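PDB 1QOR: quinone oxidoreductase 1 from Escherichia coli, which catalyses the one-electron reduction of quinones to semiquinones, using NADPH as the electron donor. Local coordinates for residues 215-220 and 240-245; 74-79 and 101-106. One frame throughout, in Å; residues are numbered along the deposited sequence.

Contact 1: 215-220 and 240-245; sequences DSVGRD and NSSGAV. With NDP (NADPH dihydro-nicotinamide-adenine-dinucleotide phosphate), chain D.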
loop_
_atom_site.group_PDB
_atom_site.type_symbol
_atom_site.label_atom_id
_atom_site.label_comp_id
_atom_site.label_asym_id
_atom_site.label_seq_id
_atom_site.Cartn_x
_atom_site.Cartn_y
_atom_site.Cartn_z
ATOM N N ASP A 215 -11.117 -5.897 1.937
ATOM C CA ASP A 215 -11.553 -6.820 0.905
ATOM C C ASP A 215 -10.890 -8.221 0.951
ATOM O O ASP A 215 -9.694 -8.382 0.621
ATOM C CB ASP A 215 -11.367 -6.098 -0.458
ATOM C CG ASP A 215 -11.820 -6.932 -1.646
ATOM O OD1 ASP A 215 -11.926 -8.172 -1.569
ATOM O OD2 ASP A 215 -12.029 -6.352 -2.715
ATOM N N SER A 216 -11.687 -9.237 1.294
ATOM C CA SER A 216 -11.164 -10.573 1.395
ATOM C C SER A 216 -11.550 -11.383 0.213
ATOM O O SER A 216 -11.169 -12.557 0.114
ATOM C CB SER A 216 -11.649 -11.267 2.669
ATOM O OG SER A 216 -13.056 -11.408 2.697
ATOM N N VAL A 217 -12.314 -10.797 -0.704
ATOM C CA VAL A 217 -12.715 -11.629 -1.832
ATOM C C VAL A 217 -11.653 -11.739 -2.932
ATOM O O VAL A 217 -11.603 -12.747 -3.661
ATOM C CB VAL A 217 -14.238 -11.444 -2.281
ATOM C CG1 VAL A 217 -14.999 -10.494 -1.372
ATOM C CG2 VAL A 217 -14.422 -11.242 -3.788
ATOM N N GLY A 218 -10.771 -10.741 -2.989
ATOM C CA GLY A 218 -9.690 -10.790 -3.939
ATOM C C GLY A 218 -9.984 -10.430 -5.378
ATOM O O GLY A 218 -10.437 -9.317 -5.685
ATOM N N ARG A 219 -9.727 -11.388 -6.258
ATOM C CA ARG A 219 -9.864 -11.214 -7.701
ATOM C C ARG A 219 -11.127 -10.547 -8.242
ATOM O O ARG A 219 -11.041 -9.514 -8.938
ATOM C CB ARG A 219 -9.632 -12.567 -8.363
ATOM C CG ARG A 219 -9.930 -12.686 -9.823
ATOM C CD ARG A 219 -9.597 -14.101 -10.219
ATOM N NE ARG A 219 -10.449 -14.598 -11.295
ATOM C CZ ARG A 219 -11.637 -15.198 -11.125
ATOM N NH1 ARG A 219 -12.167 -15.393 -9.903
ATOM N NH2 ARG A 219 -12.304 -15.621 -12.204
ATOM N N ASP A 220 -12.288 -11.087 -7.870
ATOM C CA ASP A 220 -13.571 -10.563 -8.367
ATOM C C ASP A 220 -13.918 -9.115 -8.049
ATOM O O ASP A 220 -14.540 -8.454 -8.868
ATOM C CB ASP A 220 -14.740 -11.473 -7.973
ATOM C CG ASP A 220 -14.722 -12.810 -8.704
ATOM O OD1 ASP A 220 -13.903 -13.009 -9.647
ATOM O OD2 ASP A 220 -15.540 -13.692 -8.337
ATOM N N ASN A 240 -8.326 -14.287 -0.505
ATOM C CA ASN A 240 -8.283 -14.698 -1.910
ATOM C C ASN A 240 -9.496 -15.622 -2.142
ATOM O O ASN A 240 -9.359 -16.596 -2.896
ATOM C CB ASN A 240 -7.029 -15.555 -2.232
ATOM C CG ASN A 240 -5.808 -15.150 -1.457
ATOM O OD1 ASN A 240 -5.233 -15.963 -0.745
ATOM N ND2 ASN A 240 -5.412 -13.902 -1.565
ATOM N N SER A 241 -10.672 -15.297 -1.580
ATOM C CA SER A 241 -11.835 -16.168 -1.722
ATOM C C SER A 241 -12.215 -16.493 -3.139
ATOM O O SER A 241 -12.556 -17.641 -3.445
ATOM C CB SER A 241 -13.024 -15.622 -0.973
ATOM O OG SER A 241 -12.716 -15.523 0.415
ATOM N N SER A 242 -12.178 -15.497 -4.017
ATOM C CA SER A 242 -12.506 -15.751 -5.412
ATOM C C SER A 242 -11.208 -15.950 -6.219
ATOM O O SER A 242 -11.264 -16.082 -7.432
ATOM C CB SER A 242 -13.282 -14.568 -6.001
ATOM O OG SER A 242 -12.486 -13.392 -6.094
ATOM N N GLY A 243 -10.058 -15.890 -5.562
ATOM C CA GLY A 243 -8.806 -16.022 -6.269
ATOM C C GLY A 243 -7.854 -14.932 -5.830
ATOM O O GLY A 243 -8.307 -13.887 -5.341
ATOM N N ALA A 244 -6.546 -15.173 -5.932
ATOM C CA ALA A 244 -5.557 -14.165 -5.535
ATOM C C ALA A 244 -5.604 -12.997 -6.510
ATOM O O ALA A 244 -6.145 -13.134 -7.619
ATOM C CB ALA A 244 -4.137 -14.767 -5.525
ATOM N N VAL A 245 -5.109 -11.835 -6.093
ATOM C CA VAL A 245 -5.087 -10.729 -7.048
ATOM C C VAL A 245 -3.690 -10.676 -7.683
ATOM O O VAL A 245 -2.670 -10.510 -7.007
ATOM C CB VAL A 245 -5.723 -9.343 -6.549
ATOM C CG1 VAL A 245 -6.294 -9.431 -5.147
ATOM C CG2 VAL A 245 -4.812 -8.161 -6.809
HETATM P PA NDP D . -16.097 -17.014 4.969
HETATM O O1A NDP D . -16.872 -17.786 5.973
HETATM O O2A NDP D . -16.204 -15.531 4.979
HETATM O O5B NDP D . -16.334 -17.570 3.541
HETATM C C5B NDP D . -15.925 -16.901 2.377
HETATM C C4B NDP D . -17.063 -16.064 1.879
HETATM O O4B NDP D . -16.427 -15.260 0.894
HETATM C C3B NDP D . -18.200 -16.784 1.140
HETATM O O3B NDP D . -19.171 -17.274 2.103
HETATM C C2B NDP D . -18.631 -15.749 0.112
HETATM O O2B NDP D . -19.691 -14.984 0.671
HETATM C C1B NDP D . -17.322 -14.880 -0.142
HETATM N N9A NDP D . -16.953 -15.166 -1.537
HETATM C C8A NDP D . -16.961 -14.324 -2.571
HETATM N N7A NDP D . -16.606 -14.972 -3.687
HETATM C C5A NDP D . -16.388 -16.209 -3.299
HETATM C C6A NDP D . -16.023 -17.257 -4.135
HETATM N N6A NDP D . -15.844 -17.112 -5.442
HETATM N N1A NDP D . -15.872 -18.442 -3.541
HETATM C C2A NDP D . -16.058 -18.632 -2.205
HETATM N N3A NDP D . -16.413 -17.617 -1.413
HETATM C C4A NDP D . -16.594 -16.380 -1.962
HETATM O O3 NDP D . -14.594 -17.370 5.345
HETATM P PN NDP D . -13.613 -17.032 6.536
HETATM O O1N NDP D . -14.276 -16.195 7.601
HETATM O O2N NDP D . -12.898 -18.301 6.941
HETATM O O5D NDP D . -12.536 -16.100 5.709
HETATM C C5D NDP D . -12.866 -14.921 4.988
HETATM C C4D NDP D . -11.705 -14.441 4.183
HETATM O O4D NDP D . -10.682 -13.900 5.050
HETATM C C3D NDP D . -11.040 -15.534 3.356
HETATM O O3D NDP D . -10.691 -15.027 2.065
HETATM C C2D NDP D . -9.788 -15.847 4.206
HETATM O O2D NDP D . -8.770 -16.434 3.436
HETATM C C1D NDP D . -9.367 -14.496 4.708
HETATM N N1N NDP D . -8.656 -14.347 6.007
HETATM C C2N NDP D . -7.528 -13.567 6.072
HETATM C C3N NDP D . -6.890 -13.433 7.292
HETATM C C7N NDP D . -5.657 -12.549 7.430
HETATM O O7N NDP D . -5.110 -12.388 8.515
HETATM N N7N NDP D . -5.253 -11.989 6.309
HETATM C C4N NDP D . -7.363 -14.055 8.435
HETATM C C5N NDP D . -8.517 -14.845 8.350
HETATM C C6N NDP D . -9.147 -14.988 7.126
HETATM P P2B NDP D . -20.843 -14.276 -0.301
HETATM O O1X NDP D . -21.583 -13.374 0.607
HETATM O O2X NDP D . -20.096 -13.558 -1.342
HETATM O O3X NDP D . -21.609 -15.427 -0.816
HETATM O O HOH W 1 -14.134 -13.606 1.494
#
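Two donors of S242 converge on the carbonyl oxygen of V217: the side-chain OG lies 2.7 Å from V217 O, above the carbonyl plane, while the backbone N of S242 reaches the same oxygen in that plane at 2.8 Å. The segments 215-220 and 240-245 follow neighbouring parallel strands, 210-215 and 233-237, of the Rossmann-type sheet, and both line the NADPH site. With OG set between its own N and carbonyl carbon (chi1 67°), S242 also accepts from the backbone N of D220, 2.9 Å from OG and nearly straight at 174°. Replacing S242 by alanine would probably leave D220 N without this acceptor and V217 O with only the backbone donor of this pair. Farther along, R219 N donates to G243 O at 3.0 Å, and R219 NH1 makes a weak bond to S242 O. At the end of strand 210-215, D215 OD1 accepts from V217 N, an Asx turn, and from G218 N, which completes an Asx motif. On the cofactor side, S241 OG and the nicotinamide ribose hydroxyl O3D of NADPH share a 2.7 Å hydrogen bond, and one water bonded to S216 OG and S241 OG donates to O4B of the adenine ribose at 2.9 Å.

Contact 2: 74-79 and 101-106; sequences SGVKHI and IIADKA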
loop_
_atom_site.group_PDB
_atom_site.type_symbol
_atom_site.label_atom_id
_atom_site.label_comp_id
_atom_site.label_asym_id
_atom_site.label_seq_id
_atom_site.Cartn_x
_atom_site.Cartn_y
_atom_site.Cartn_z
ATOM N N SER A 74 8.778 -29.908 29.054
ATOM C CA SER A 74 9.623 -29.569 30.205
ATOM C C SER A 74 9.905 -28.087 30.402
ATOM O O SER A 74 10.044 -27.635 31.539
ATOM C CB SER A 74 10.940 -30.351 30.164
ATOM O OG SER A 74 11.631 -30.093 28.955
ATOM N N GLY A 75 10.038 -27.340 29.312
ATOM C CA GLY A 75 10.294 -25.917 29.455
ATOM C C GLY A 75 9.044 -25.071 29.695
ATOM O O GLY A 75 9.143 -23.928 30.130
ATOM N N VAL A 76 7.867 -25.626 29.420
ATOM C CA VAL A 76 6.623 -24.881 29.574
ATOM C C VAL A 76 6.270 -24.609 31.024
ATOM O O VAL A 76 6.012 -25.528 31.793
ATOM C CB VAL A 76 5.451 -25.581 28.868
ATOM C CG1 VAL A 76 4.139 -24.827 29.127
ATOM C CG2 VAL A 76 5.743 -25.685 27.383
ATOM N N LYS A 77 6.217 -23.323 31.365
ATOM C CA LYS A 77 5.916 -22.878 32.722
ATOM C C LYS A 77 4.555 -22.205 32.900
ATOM O O LYS A 77 3.911 -22.374 33.937
ATOM C CB LYS A 77 7.011 -21.918 33.194
ATOM N N HIS A 78 4.120 -21.449 31.890
ATOM C CA HIS A 78 2.849 -20.734 31.974
ATOM C C HIS A 78 1.566 -21.541 31.790
ATOM O O HIS A 78 0.478 -20.988 31.965
ATOM C CB HIS A 78 2.834 -19.522 31.032
ATOM C CG HIS A 78 2.723 -19.870 29.576
ATOM N ND1 HIS A 78 3.753 -20.449 28.860
ATOM C CD2 HIS A 78 1.720 -19.675 28.689
ATOM C CE1 HIS A 78 3.388 -20.590 27.599
ATOM N NE2 HIS A 78 2.159 -20.128 27.466
ATOM N N ILE A 79 1.668 -22.819 31.425
ATOM C CA ILE A 79 0.469 -23.647 31.217
ATOM C C ILE A 79 0.646 -25.009 31.877
ATOM O O ILE A 79 1.767 -25.521 31.944
ATOM C CB ILE A 79 0.161 -23.848 29.683
ATOM C CG1 ILE A 79 -0.114 -22.487 29.022
ATOM C CG2 ILE A 79 -1.016 -24.805 29.485
ATOM C CD1 ILE A 79 -0.302 -22.537 27.555
ATOM N N ILE A 101 1.386 -28.155 20.308
ATOM C CA ILE A 101 1.474 -26.764 19.917
ATOM C C ILE A 101 2.512 -26.024 20.756
ATOM O O ILE A 101 2.649 -26.286 21.952
ATOM C CB ILE A 101 0.060 -26.025 20.159
ATOM C CG1 ILE A 101 -1.064 -26.707 19.403
ATOM C CG2 ILE A 101 0.117 -24.547 19.747
ATOM C CD1 ILE A 101 -1.863 -27.630 20.273
ATOM N N ILE A 102 3.225 -25.088 20.126
ATOM C CA ILE A 102 4.190 -24.253 20.840
ATOM C C ILE A 102 3.317 -23.493 21.840
ATOM O O ILE A 102 2.362 -22.825 21.453
ATOM C CB ILE A 102 4.916 -23.232 19.894
ATOM C CG1 ILE A 102 6.105 -23.889 19.189
ATOM C CG2 ILE A 102 5.469 -22.058 20.675
ATOM C CD1 ILE A 102 5.756 -25.144 18.408
ATOM N N ALA A 103 3.661 -23.616 23.115
ATOM C CA ALA A 103 2.935 -23.006 24.205
ATOM C C ALA A 103 2.755 -21.482 24.172
ATOM O O ALA A 103 1.839 -20.964 24.814
ATOM C CB ALA A 103 3.527 -23.459 25.533
ATOM N N ASP A 104 3.628 -20.745 23.498
ATOM C CA ASP A 104 3.470 -19.286 23.435
ATOM C C ASP A 104 2.342 -18.881 22.538
ATOM O O ASP A 104 1.954 -17.726 22.537
ATOM C CB ASP A 104 4.695 -18.610 22.857
ATOM C CG ASP A 104 5.817 -18.553 23.810
ATOM O OD1 ASP A 104 5.591 -18.702 25.033
ATOM O OD2 ASP A 104 6.943 -18.356 23.318
ATOM N N LYS A 105 1.930 -19.801 21.682
ATOM C CA LYS A 105 0.870 -19.577 20.736
ATOM C C LYS A 105 -0.514 -19.908 21.302
ATOM O O LYS A 105 -1.504 -19.730 20.605
ATOM C CB LYS A 105 1.098 -20.450 19.494
ATOM C CG LYS A 105 2.448 -20.300 18.813
ATOM C CD LYS A 105 2.623 -18.934 18.214
ATOM N N ALA A 106 -0.600 -20.419 22.526
ATOM C CA ALA A 106 -1.903 -20.776 23.086
ATOM C C ALA A 106 -2.363 -19.831 24.182
ATOM O O ALA A 106 -1.559 -19.329 24.948
ATOM C CB ALA A 106 -1.886 -22.198 23.614
#
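H78 and A103 make the one hydrogen bond between these segments, which belong to the GroES-like part of the chain: 74-79 is in the loop that links strand 65-72 to strand 84-87, while the segment 101-106 leaves the end of strand 98-102 and enters a turn. The donor is the ring atom H78 NE2, 2.8 Å from the backbone oxygen A103 O. The oxygen sits close to the imidazole plane, only 7° out of it, but the bond is bent, with an angle of 134° at the hydrogen. Seen from the acceptor, NE2 stands well above the carbonyl plane of A103 and so does not follow a lone pair. The ring gets there because CG of H78 is tucked between its backbone N and carbonyl carbon (chi1 73°).

Nonpolar contacts gather round the methyl group of A103. V76 CG2 approaches A103 CB to 3.6 Å, and H78 CE1 lies 3.5 Å from A103 CB, so the CE1 corner of the ring also rests against the methyl. I79 extends CD1 to 4.3 Å from A106 CB, a looser touch, while its CG1 covers one face of the H78 ring near the rim. Strand 30-35 continues this patch, since I31 packs against both V76 and A103.

Charged groups enter at the exposed margin. D104 OD1 is 4.4 Å from H78 NE2, a separation without direct contact. R273 lies near the same turn and donates to A106 O; its positive charge and that of the D104 carboxylate would probably act on the imidazole in opposite senses, leaving the net effect open.

The chemistry is thus uneven: methyl contacts surround A103 CB, and beside them a single bent bond, accepted by a backbone oxygen, needs a proton on NE2 but no full charge on the ring.

Contact 1 is in the Rossmann-type nucleotide-binding part and contact 2 in the GroES-like part, far from the cofactor; they lie on opposite sides of the chain's centre, with their own centres about 35 Å apart. Neither shares a strand or loop with the other. Both are partly buried, but the centre of contact 1 is about 14 Å from that of the chain and the centre of contact 2 about 23 Å. Contact 1 joins two loops after parallel strands through backbone and serine hydrogen bonds, buries 391 Å² summed over both sides, and meets the cofactor on one side. Contact 2 buries 201 Å² beside antiparallel strands and mixes a few methyl contacts with one histidine bond.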